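Side-chain contact in NAD(P)H-flavin oxidoreductase (Agrobacterium tumefaciens str. C58, PDB 2FRE), which binds FMN and, as a member of the nitroreductase family, probably catalyses the NAD(P)H-dependent reduction of flavins or related substrates: residues W67-E72 with V144-I149. Sequence-based numbering, arbitrary orientation.
Sequences WPLFVE and VEKLDI
Leu69 and Phe70 of the short helix 67-72 meet Lys146 and Leu147 at the C-terminal end of helix 140-146, in a small, wholly apolar contact without hydrogen bonds that buries 172 Å² between the two segments. Leu69 is directed toward the partner segment. Its CG stands anti to the backbone N (chi1 170°), which carries the forked end out across the gap and gives each methyl a different neighbour. CD1 lies against the aliphatic root of Lys146, 4.1 Å from its CB, while CD2 reaches CD2 of Leu147 at 4.0 Å. The two leucine side chains run antiparallel past one another and meet at these CD2 methyls. Phe70 sets out across the gap less directly, but its ring swings over to Leu147. The ring meets Leu147 obliquely, through CE1 and CZ: CE1 is 3.8 Å from Leu147 CD2, and CZ is 4.1 Å from Leu147 CD1. Leu147 CD2 thus touches both Leu69 and Phe70, which lie roughly at right angles as seen from it. The Lys146 ammonium stays apart from the Glu72 carboxylate, with NZ 6.8 Å from OE2, too long for a salt bridge; any attraction is long-range. Leu147 is the first residue to leave helical geometry, so the contact uses the point where helix 140-146 ends. On the sheet side, Phe70 packs on Val58 and Ala60 of strand 55-61, and Leu147 on Val58 and on Phe90 of strand 87-98. Gly193 of the second subunit packs on both Phe70 and Leu147, and Arg194 of that subunit on Leu69, bringing the contact into the dimer interface. The short helix 67-72 and the end of helix 140-146, with 71 residues between the two segments, are thereby joined over neighbouring antiparallel strands 55-61 and 87-98 of the central sheet.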
loop_
_atom_site.group_PDB
_atom_site.type_symbol
_atom_site.label_atom_id
_atom_site.label_comp_id
_atom_site.label_asym_id
_atom_site.label_seq_id
_atom_site.Cartn_x
_atom_site.Cartn_y
_atom_site.Cartn_z
ATOM N N TRP A 67 -8.346 -4.228 -25.327
ATOM C CA TRP A 67 -7.905 -2.899 -24.962
ATOM C C TRP A 67 -9.062 -1.884 -24.953
ATOM O O TRP A 67 -9.248 -1.181 -23.974
ATOM C CB TRP A 67 -6.798 -2.445 -25.896
ATOM C CG TRP A 67 -6.298 -1.089 -25.615
ATOM C CD1 TRP A 67 -6.535 0.031 -26.334
ATOM C CD2 TRP A 67 -5.508 -0.689 -24.493
ATOM N NE1 TRP A 67 -5.923 1.107 -25.745
ATOM C CE2 TRP A 67 -5.274 0.690 -24.620
ATOM C CE3 TRP A 67 -4.958 -1.371 -23.399
ATOM C CZ2 TRP A 67 -4.506 1.403 -23.704
ATOM C CZ3 TRP A 67 -4.183 -0.667 -22.505
ATOM C CH2 TRP A 67 -3.982 0.708 -22.649
ATOM N N PRO A 68 -9.861 -1.817 -26.038
ATOM C CA PRO A 68 -10.919 -0.792 -26.041
ATOM C C PRO A 68 -11.970 -0.961 -24.946
ATOM O O PRO A 68 -12.529 0.038 -24.439
ATOM C CB PRO A 68 -11.563 -0.923 -27.432
ATOM C CG PRO A 68 -11.046 -2.164 -28.038
ATOM C CD PRO A 68 -9.823 -2.596 -27.290
ATOM N N LEU A 69 -12.228 -2.207 -24.568
ATOM C CA LEU A 69 -13.117 -2.470 -23.455
ATOM C C LEU A 69 -12.525 -1.915 -22.165
ATOM O O LEU A 69 -13.230 -1.284 -21.374
ATOM C CB LEU A 69 -13.389 -3.961 -23.320
ATOM C CG LEU A 69 -14.118 -4.389 -22.036
ATOM C CD1 LEU A 69 -15.538 -3.785 -21.943
ATOM C CD2 LEU A 69 -14.159 -5.893 -22.007
ATOM N N PHE A 70 -11.242 -2.168 -21.937
ATOM C CA PHE A 70 -10.577 -1.654 -20.743
ATOM C C PHE A 70 -10.599 -0.127 -20.719
ATOM O O PHE A 70 -10.825 0.466 -19.682
ATOM C CB PHE A 70 -9.142 -2.184 -20.642
ATOM C CG PHE A 70 -9.044 -3.541 -20.008
ATOM C CD1 PHE A 70 -9.647 -4.645 -20.584
ATOM C CD2 PHE A 70 -8.340 -3.717 -18.814
ATOM C CE1 PHE A 70 -9.568 -5.925 -19.972
ATOM C CE2 PHE A 70 -8.255 -4.990 -18.213
ATOM C CZ PHE A 70 -8.861 -6.075 -18.782
ATOM N N VAL A 71 -10.395 0.506 -21.871
ATOM C CA VAL A 71 -10.468 1.969 -21.956
ATOM C C VAL A 71 -11.879 2.492 -21.620
ATOM O O VAL A 71 -12.035 3.457 -20.863
ATOM C CB VAL A 71 -10.079 2.477 -23.347
ATOM C CG1 VAL A 71 -10.384 3.959 -23.479
ATOM C CG2 VAL A 71 -8.584 2.213 -23.637
ATOM N N GLU A 72 -12.913 1.847 -22.148
ATOM C CA GLU A 72 -14.260 2.417 -22.031
ATOM C C GLU A 72 -14.877 2.154 -20.660
ATOM O O GLU A 72 -15.918 2.732 -20.346
ATOM C CB GLU A 72 -15.161 1.948 -23.177
ATOM C CG GLU A 72 -15.684 0.555 -23.044
ATOM C CD GLU A 72 -16.418 0.091 -24.289
ATOM O OE1 GLU A 72 -17.360 0.787 -24.753
ATOM O OE2 GLU A 72 -16.054 -0.992 -24.790
ATOM N N VAL A 144 -17.210 -5.123 -13.023
ATOM C CA VAL A 144 -17.599 -6.402 -12.446
ATOM C C VAL A 144 -18.335 -7.281 -13.457
ATOM O O VAL A 144 -18.061 -8.470 -13.571
ATOM C CB VAL A 144 -18.479 -6.189 -11.171
ATOM C CG1 VAL A 144 -19.143 -7.490 -10.724
ATOM C CG2 VAL A 144 -17.625 -5.611 -10.054
ATOM N N GLU A 145 -19.255 -6.680 -14.196
ATOM C CA GLU A 145 -20.065 -7.410 -15.164
ATOM C C GLU A 145 -19.233 -7.812 -16.381
ATOM O O GLU A 145 -19.229 -8.971 -16.765
ATOM C CB GLU A 145 -21.242 -6.545 -15.605
ATOM C CG GLU A 145 -22.220 -7.246 -16.514
ATOM C CD GLU A 145 -22.825 -8.490 -15.870
ATOM O OE1 GLU A 145 -23.023 -8.489 -14.626
ATOM O OE2 GLU A 145 -23.100 -9.466 -16.612
ATOM N N LYS A 146 -18.526 -6.852 -16.981
ATOM C CA LYS A 146 -17.801 -7.094 -18.233
ATOM C C LYS A 146 -16.547 -7.956 -18.065
ATOM O O LYS A 146 -16.138 -8.632 -19.013
ATOM C CB LYS A 146 -17.422 -5.772 -18.916
ATOM C CG LYS A 146 -18.592 -4.956 -19.435
ATOM C CD LYS A 146 -19.207 -5.519 -20.724
ATOM C CE LYS A 146 -20.084 -4.454 -21.408
ATOM N NZ LYS A 146 -21.025 -4.976 -22.437
ATOM N N LEU A 147 -15.920 -7.919 -16.890
ATOM C CA LEU A 147 -14.681 -8.673 -16.662
ATOM C C LEU A 147 -14.899 -9.937 -15.831
ATOM O O LEU A 147 -13.935 -10.585 -15.422
ATOM C CB LEU A 147 -13.594 -7.786 -16.023
ATOM C CG LEU A 147 -13.225 -6.518 -16.826
ATOM C CD1 LEU A 147 -12.056 -5.831 -16.223
ATOM C CD2 LEU A 147 -12.930 -6.810 -18.319
ATOM N N ASP A 148 -16.164 -10.287 -15.610
ATOM C CA ASP A 148 -16.544 -11.546 -14.958
ATOM C C ASP A 148 -15.974 -11.650 -13.555
ATOM O O ASP A 148 -15.454 -12.691 -13.165
ATOM C CB ASP A 148 -16.084 -12.757 -15.776
ATOM C CG ASP A 148 -16.685 -12.790 -17.164
ATOM O OD1 ASP A 148 -17.875 -12.428 -17.295
ATOM O OD2 ASP A 148 -15.961 -13.175 -18.120
ATOM N N ILE A 149 -16.065 -10.564 -12.798
ATOM C CA ILE A 149 -15.572 -10.587 -11.446
ATOM C C ILE A 149 -16.623 -11.285 -10.595
ATOM O O ILE A 149 -17.789 -10.898 -10.647
ATOM C CB ILE A 149 -15.271 -9.177 -10.951
ATOM C CG1 ILE A 149 -14.104 -8.614 -11.783
ATOM C CG2 ILE A 149 -14.953 -9.192 -9.430
ATOM C CD1 ILE A 149 -13.925 -7.162 -11.657
#